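Local coordinates for adenylate kinase (Thermus thermophilus, PDB 3CM0), which catalyses the reversible transfer of the terminal phosphate between ATP and AMP, yielding two molecules of ADP, at residues 65-76 against 90-99; 106-115 against 163-171. One frame throughout, in Å; residues are numbered along the deposited sequence.

Adenylate kinase illustrates how a P-loop NTPase core is built from helix packing and a parallel sheet. Contact 1 (65-76 against 90-99) closes first along the chain and pairs two successive helices with strand 79-83 between them; contact 2 (106-115 against 163-171) follows and joins the last two strands of the five-stranded sheet, whose order is 31-33, 79-83, 4-10, 104-113, 164-168. Their centres lie 22 Å apart, yet helix 89-101 leads directly into strand 104-113, and Asp96 packs against Leu106 where the contacts meet. Contact 1, which includes the predicted AMP ligand Gln91, probably stands on the AMP side of the fold, whereas contact 2 runs along the sheet edge toward the predicted ATP site.

Contact 1 (65-76 against 90-99)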
# COMPACT_ATOMS: atom_id res chain seq x y z
N ASP A 65 -15.41 -4.59 -4.51
CA ASP A 65 -14.95 -3.58 -3.60
C ASP A 65 -15.79 -3.55 -2.33
O ASP A 65 -15.26 -3.28 -1.26
CB ASP A 65 -15.01 -2.18 -4.24
CG ASP A 65 -13.87 -1.92 -5.21
OD1 ASP A 65 -12.91 -2.71 -5.22
OD2 ASP A 65 -13.93 -0.91 -5.94
N ASP A 66 -17.08 -3.85 -2.42
CA ASP A 66 -17.85 -3.75 -1.18
C ASP A 66 -17.42 -4.75 -0.13
O ASP A 66 -17.49 -4.48 1.08
CB ASP A 66 -19.35 -3.84 -1.48
CG ASP A 66 -19.75 -5.16 -2.09
OD1 ASP A 66 -18.88 -5.90 -2.58
OD2 ASP A 66 -20.97 -5.44 -2.07
N LEU A 67 -16.94 -5.90 -0.57
CA LEU A 67 -16.48 -6.91 0.37
C LEU A 67 -15.12 -6.52 0.94
O LEU A 67 -14.83 -6.70 2.11
CB LEU A 67 -16.42 -8.26 -0.35
CG LEU A 67 -16.01 -9.42 0.55
CD1 LEU A 67 -16.96 -9.47 1.74
CD2 LEU A 67 -16.06 -10.72 -0.23
N ILE A 68 -14.25 -5.97 0.10
CA ILE A 68 -12.94 -5.53 0.57
C ILE A 68 -13.11 -4.42 1.64
O ILE A 68 -12.46 -4.43 2.66
CB ILE A 68 -12.12 -4.94 -0.62
CG1 ILE A 68 -11.83 -6.06 -1.63
CG2 ILE A 68 -10.83 -4.30 -0.11
CD1 ILE A 68 -11.10 -5.59 -2.86
N LEU A 69 -13.97 -3.45 1.36
CA LEU A 69 -14.20 -2.38 2.33
C LEU A 69 -14.86 -2.94 3.60
O LEU A 69 -14.59 -2.46 4.68
CB LEU A 69 -15.05 -1.26 1.72
CG LEU A 69 -14.28 -0.17 0.93
CD1 LEU A 69 -13.53 0.68 1.89
CD2 LEU A 69 -13.33 -0.80 -0.10
N GLU A 70 -15.74 -3.94 3.46
CA GLU A 70 -16.35 -4.57 4.64
C GLU A 70 -15.25 -5.20 5.52
O GLU A 70 -15.25 -5.04 6.76
CB GLU A 70 -17.35 -5.65 4.20
CG GLU A 70 -17.82 -6.56 5.40
CD GLU A 70 -18.58 -5.79 6.44
OE1 GLU A 70 -19.25 -4.81 6.06
OE2 GLU A 70 -18.54 -6.16 7.64
N LEU A 71 -14.31 -5.91 4.89
CA LEU A 71 -13.21 -6.53 5.63
C LEU A 71 -12.35 -5.49 6.31
O LEU A 71 -11.87 -5.71 7.41
CB LEU A 71 -12.35 -7.39 4.72
CG LEU A 71 -13.00 -8.69 4.25
CD1 LEU A 71 -12.07 -9.44 3.32
CD2 LEU A 71 -13.37 -9.54 5.46
N ILE A 72 -12.10 -4.36 5.64
CA ILE A 72 -11.32 -3.32 6.27
C ILE A 72 -12.08 -2.76 7.49
O ILE A 72 -11.49 -2.50 8.57
CB ILE A 72 -11.00 -2.19 5.25
CG1 ILE A 72 -10.04 -2.73 4.19
CG2 ILE A 72 -10.40 -0.97 5.98
CD1 ILE A 72 -9.83 -1.75 2.99
N ARG A 73 -13.39 -2.58 7.35
CA ARG A 73 -14.16 -2.06 8.50
C ARG A 73 -14.05 -3.07 9.67
O ARG A 73 -13.86 -2.69 10.85
CB ARG A 73 -15.64 -1.84 8.10
CG ARG A 73 -16.54 -1.22 9.24
CD ARG A 73 -17.89 -0.64 8.73
NE ARG A 73 -18.78 -1.61 8.10
CZ ARG A 73 -19.87 -1.27 7.40
NH1 ARG A 73 -20.19 0.01 7.25
NH2 ARG A 73 -20.63 -2.21 6.86
N GLU A 74 -14.17 -4.35 9.36
CA GLU A 74 -14.07 -5.41 10.41
C GLU A 74 -12.70 -5.45 11.09
O GLU A 74 -12.55 -5.99 12.20
CB GLU A 74 -14.35 -6.77 9.80
CG GLU A 74 -15.78 -6.89 9.29
CD GLU A 74 -16.05 -8.25 8.64
OE1 GLU A 74 -15.27 -9.21 8.89
OE2 GLU A 74 -17.06 -8.37 7.90
N GLU A 75 -11.71 -4.89 10.38
CA GLU A 75 -10.31 -4.82 10.78
C GLU A 75 -9.82 -3.47 11.25
O GLU A 75 -8.72 -3.40 11.79
CB GLU A 75 -9.39 -5.25 9.62
CG GLU A 75 -9.49 -6.69 9.17
CD GLU A 75 -8.75 -7.63 10.09
OE1 GLU A 75 -7.59 -7.33 10.46
OE2 GLU A 75 -9.34 -8.67 10.45
N LEU A 76 -10.59 -2.40 11.07
CA LEU A 76 -10.10 -1.11 11.54
C LEU A 76 -9.89 -1.33 13.05
O LEU A 76 -10.56 -2.11 13.73
CB LEU A 76 -11.07 0.06 11.41
CG LEU A 76 -11.21 0.67 10.02
CD1 LEU A 76 -12.29 1.73 10.05
CD2 LEU A 76 -9.90 1.25 9.52
N ALA A 90 -11.85 4.50 -7.09
CA ALA A 90 -13.12 4.10 -6.45
C ALA A 90 -12.82 3.61 -5.03
O ALA A 90 -13.56 3.91 -4.07
CB ALA A 90 -13.81 2.99 -7.25
N GLN A 91 -11.74 2.87 -4.89
CA GLN A 91 -11.37 2.36 -3.55
C GLN A 91 -10.90 3.52 -2.66
O GLN A 91 -11.17 3.55 -1.45
CB GLN A 91 -10.26 1.30 -3.70
CG GLN A 91 -10.76 -0.03 -4.24
CD GLN A 91 -9.60 -0.91 -4.73
OE1 GLN A 91 -8.46 -0.52 -4.65
NE2 GLN A 91 -9.92 -2.10 -5.24
N ALA A 92 -10.21 4.50 -3.25
CA ALA A 92 -9.74 5.63 -2.45
C ALA A 92 -10.93 6.39 -1.92
O ALA A 92 -10.97 6.80 -0.76
CB ALA A 92 -8.85 6.59 -3.29
N GLU A 93 -11.92 6.62 -2.79
CA GLU A 93 -13.10 7.34 -2.35
C GLU A 93 -13.88 6.57 -1.25
O GLU A 93 -14.27 7.14 -0.22
CB GLU A 93 -13.99 7.58 -3.56
CG GLU A 93 -13.33 8.64 -4.49
CD GLU A 93 -14.17 8.93 -5.74
OE1 GLU A 93 -15.33 8.45 -5.76
OE2 GLU A 93 -13.68 9.63 -6.67
N ALA A 94 -14.07 5.28 -1.47
CA ALA A 94 -14.79 4.44 -0.50
C ALA A 94 -14.04 4.41 0.83
O ALA A 94 -14.64 4.46 1.89
CB ALA A 94 -14.94 3.04 -1.06
N LEU A 95 -12.70 4.34 0.77
CA LEU A 95 -11.94 4.31 2.01
C LEU A 95 -12.07 5.62 2.75
O LEU A 95 -12.17 5.64 3.98
CB LEU A 95 -10.45 4.02 1.71
CG LEU A 95 -9.49 4.05 2.90
CD1 LEU A 95 -9.98 2.95 3.93
CD2 LEU A 95 -8.03 3.74 2.47
N ASP A 96 -12.10 6.74 2.04
CA ASP A 96 -12.23 8.01 2.74
C ASP A 96 -13.58 8.09 3.47
O ASP A 96 -13.67 8.63 4.58
CB ASP A 96 -12.13 9.19 1.77
CG ASP A 96 -10.69 9.73 1.63
OD1 ASP A 96 -9.74 9.22 2.28
OD2 ASP A 96 -10.53 10.69 0.85
N ARG A 97 -14.61 7.57 2.85
CA ARG A 97 -15.92 7.56 3.51
C ARG A 97 -15.88 6.69 4.78
O ARG A 97 -16.40 7.06 5.84
CB ARG A 97 -16.98 7.02 2.55
CG ARG A 97 -17.17 7.91 1.30
CD ARG A 97 -18.48 7.54 0.59
NE ARG A 97 -18.35 6.27 -0.13
CZ ARG A 97 -17.89 6.14 -1.37
NH1 ARG A 97 -17.50 7.22 -2.05
NH2 ARG A 97 -17.81 4.94 -1.94
N LEU A 98 -15.25 5.52 4.67
CA LEU A 98 -15.10 4.61 5.81
C LEU A 98 -14.29 5.27 6.94
O LEU A 98 -14.62 5.13 8.10
CB LEU A 98 -14.40 3.30 5.36
CG LEU A 98 -14.11 2.34 6.50
CD1 LEU A 98 -15.45 2.05 7.20
CD2 LEU A 98 -13.51 1.06 5.98
N LEU A 99 -13.18 5.96 6.62
CA LEU A 99 -12.41 6.59 7.67
C LEU A 99 -13.24 7.67 8.35
O LEU A 99 -13.23 7.82 9.59
CB LEU A 99 -11.13 7.23 7.09
CG LEU A 99 -10.20 6.21 6.41
CD1 LEU A 99 -9.02 6.96 5.74
CD2 LEU A 99 -9.70 5.18 7.44
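Leu98 makes the largest single contribution to the contact between helices 65-75 and 90-99, and its side chain can be followed outward atom by atom. CB leaves the backbone toward the opposing helix, and chi1 of 176° puts CG anti to the backbone N. CG meets Leu76 CD1 at 4.0 Å, the two leucines reaching toward each other tip to tip. There the side chain forks. Its CD1 lies against the aliphatic part of Arg73, 3.9 Å from Arg73 CD, while the guanidinium turns outward and Arg73 NH2 forms a salt bridge with Glu70 OE1. Leu98 CD2 takes the inner side, 3.7 Å from Ile72 CG2, and also touches the CD1 branch of Leu69.

One turn earlier Leu69 CG sits 3.8 Å from Ala94 CB, the small alanine letting the leucine approach the second helix closely. At the N-terminal end packing gives way to polarity: Gln91 NE2 donates to Asp65 OD1 at 3.1 Å, nearly straight at 171°. The acceptor lies in the amide plane, while the donor meets OD1 on its syn side but tilted well out of the carboxylate plane, the two planes being steeply inclined. The other end of that amide, OE1, accepts from Arg87 N, so both ends are held. Gln91 and Arg87 are predicted AMP ligands, and the two helical segments, crossing at -34°, probably flank the AMP pocket of the adenylate kinase fold.

Contact 2 (106-115 against 163-171); sequences LLGVVLVEVP and VLKRVDGLG
Glu113 OE2 takes a hydrogen bond from Arg166 NH1 at 2.8 Å, within a salt bridge that spans the two strands. The carboxylate oxygen lies at the guanidinium edge, close to its plane, and is met nearly along its C-O axis. Arg166 is extended from CG to NE, running beside Leu111, whose CD2 comes 3.7 Å from Arg166 NH1; Leu164 CD2 covers part of one guanidinium face. Arg166 NH2 has its own partner, Glu159 of helix 137-160.

Beneath these side chains strands 106-113 and 164-168 pair in parallel, Val109, Lys165, Leu111, Val167 and Glu113 each using both N and O: Lys165 N donates to Val109 O and Leu111 N to Lys165 O, both at 2.8 Å. This is the edge of the parallel sheet in the P-loop NTPase core, reached through a crossover made entirely of helices and loops. Val110 and Val167 share the face covered by helix 173-184.

Just past strand 164-168, Gly169 N donates a hydrogen bond to Glu113 O at 2.8 Å, and Gly169 CA packs 3.7 Å from Val112 CG1. Asp168 OD1 accepts from Leu170 N, forming an Asx turn just before Gly171, a predicted ATP ligand. Leu170 CG then packs 3.6 Å from Pro115 CD.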
# COMPACT_ATOMS: atom_id res chain seq x y z
N LEU A 106 -6.83 10.53 8.79
CA LEU A 106 -5.77 10.12 7.86
C LEU A 106 -4.61 11.08 8.13
O LEU A 106 -4.69 12.27 7.81
CB LEU A 106 -6.26 10.26 6.41
CG LEU A 106 -5.27 9.93 5.29
CD1 LEU A 106 -4.71 8.48 5.46
CD2 LEU A 106 -6.00 10.10 3.95
N LEU A 107 -3.55 10.57 8.76
CA LEU A 107 -2.37 11.37 9.10
C LEU A 107 -1.59 11.81 7.86
O LEU A 107 -0.90 12.83 7.86
CB LEU A 107 -1.40 10.57 9.99
CG LEU A 107 -1.92 10.19 11.39
CD1 LEU A 107 -0.90 9.34 12.15
CD2 LEU A 107 -2.21 11.45 12.16
N GLY A 108 -1.66 10.99 6.82
CA GLY A 108 -0.94 11.31 5.60
C GLY A 108 -0.87 10.13 4.66
O GLY A 108 -1.15 9.00 5.05
N VAL A 109 -0.58 10.41 3.39
CA VAL A 109 -0.40 9.40 2.38
C VAL A 109 1.06 9.60 2.00
O VAL A 109 1.43 10.59 1.38
CB VAL A 109 -1.33 9.67 1.16
CG1 VAL A 109 -1.08 8.67 0.08
CG2 VAL A 109 -2.78 9.52 1.67
N VAL A 110 1.88 8.66 2.41
CA VAL A 110 3.32 8.73 2.15
C VAL A 110 3.63 8.29 0.72
O VAL A 110 3.26 7.19 0.32
CB VAL A 110 4.07 7.81 3.14
CG1 VAL A 110 5.58 7.79 2.84
CG2 VAL A 110 3.80 8.29 4.53
N LEU A 111 4.30 9.16 -0.04
CA LEU A 111 4.68 8.80 -1.41
C LEU A 111 6.20 8.79 -1.43
O LEU A 111 6.83 9.86 -1.37
CB LEU A 111 4.17 9.84 -2.43
CG LEU A 111 4.58 9.53 -3.89
CD1 LEU A 111 3.87 8.28 -4.41
CD2 LEU A 111 4.15 10.74 -4.78
N VAL A 112 6.78 7.59 -1.49
CA VAL A 112 8.24 7.47 -1.49
C VAL A 112 8.74 7.68 -2.91
O VAL A 112 8.37 6.94 -3.82
CB VAL A 112 8.67 6.08 -0.98
CG1 VAL A 112 10.21 6.00 -0.88
CG2 VAL A 112 8.02 5.83 0.41
N GLU A 113 9.63 8.67 -3.07
CA GLU A 113 10.12 9.05 -4.39
C GLU A 113 11.60 8.75 -4.53
O GLU A 113 12.39 9.10 -3.65
CB GLU A 113 9.90 10.56 -4.59
CG GLU A 113 8.43 10.97 -4.44
CD GLU A 113 8.20 12.46 -4.70
OE1 GLU A 113 9.11 13.28 -4.39
OE2 GLU A 113 7.11 12.82 -5.17
N VAL A 114 11.95 8.14 -5.65
CA VAL A 114 13.35 7.73 -5.90
C VAL A 114 13.63 7.97 -7.37
O VAL A 114 12.78 7.72 -8.20
CB VAL A 114 13.54 6.23 -5.58
CG1 VAL A 114 14.99 5.80 -5.85
CG2 VAL A 114 13.19 5.96 -4.10
N PRO A 115 14.84 8.46 -7.71
CA PRO A 115 15.17 8.70 -9.12
C PRO A 115 15.04 7.37 -9.87
O PRO A 115 15.49 6.34 -9.37
CB PRO A 115 16.62 9.20 -9.06
CG PRO A 115 16.70 9.86 -7.79
CD PRO A 115 15.90 8.96 -6.83
N VAL A 163 -3.20 15.97 1.86
CA VAL A 163 -2.72 14.90 2.71
C VAL A 163 -1.55 14.10 2.13
O VAL A 163 -1.04 13.18 2.78
CB VAL A 163 -3.88 13.90 3.13
CG1 VAL A 163 -4.99 14.65 3.89
CG2 VAL A 163 -4.46 13.19 1.90
N LEU A 164 -1.10 14.48 0.94
CA LEU A 164 0.03 13.74 0.32
C LEU A 164 1.33 14.21 0.97
O LEU A 164 1.57 15.42 1.13
CB LEU A 164 0.06 14.01 -1.19
CG LEU A 164 1.09 13.20 -2.00
CD1 LEU A 164 0.59 11.73 -2.02
CD2 LEU A 164 1.14 13.74 -3.49
N LYS A 165 2.17 13.26 1.35
CA LYS A 165 3.46 13.55 1.98
C LYS A 165 4.52 12.92 1.08
O LYS A 165 4.74 11.71 1.10
CB LYS A 165 3.55 12.88 3.38
CG LYS A 165 2.39 13.18 4.30
CD LYS A 165 2.37 14.62 4.67
CE LYS A 165 1.21 14.93 5.63
NZ LYS A 165 1.17 16.40 5.91
N ARG A 166 5.15 13.75 0.25
CA ARG A 166 6.18 13.28 -0.66
C ARG A 166 7.44 13.18 0.17
O ARG A 166 7.83 14.14 0.87
CB ARG A 166 6.37 14.27 -1.81
CG ARG A 166 5.15 14.39 -2.71
CD ARG A 166 5.32 15.59 -3.67
NE ARG A 166 4.17 15.77 -4.54
CZ ARG A 166 3.95 15.09 -5.66
NH1 ARG A 166 4.80 14.16 -6.08
NH2 ARG A 166 2.85 15.36 -6.38
N VAL A 167 8.10 12.04 0.09
CA VAL A 167 9.31 11.80 0.87
C VAL A 167 10.45 11.34 -0.01
O VAL A 167 10.26 10.58 -0.97
CB VAL A 167 9.02 10.70 1.95
CG1 VAL A 167 10.32 10.24 2.59
CG2 VAL A 167 8.02 11.25 3.01
N ASP A 168 11.66 11.79 0.32
CA ASP A 168 12.86 11.40 -0.46
C ASP A 168 13.26 9.98 -0.03
O ASP A 168 13.67 9.75 1.10
CB ASP A 168 13.96 12.43 -0.16
CG ASP A 168 15.32 12.07 -0.77
OD1 ASP A 168 15.41 11.09 -1.53
OD2 ASP A 168 16.31 12.80 -0.47
N GLY A 169 13.15 9.03 -0.95
CA GLY A 169 13.46 7.64 -0.61
C GLY A 169 14.88 7.17 -0.85
O GLY A 169 15.18 5.97 -0.74
N LEU A 170 15.76 8.11 -1.18
CA LEU A 170 17.17 7.78 -1.38
C LEU A 170 17.82 7.93 -0.00
O LEU A 170 17.47 8.83 0.75
CB LEU A 170 17.84 8.76 -2.35
CG LEU A 170 17.81 8.43 -3.83
CD1 LEU A 170 18.75 9.42 -4.54
CD2 LEU A 170 18.28 6.97 -4.08
N GLY A 171 18.77 7.05 0.34
CA GLY A 171 19.40 7.16 1.65
C GLY A 171 19.30 5.82 2.35
O GLY A 171 18.83 4.86 1.76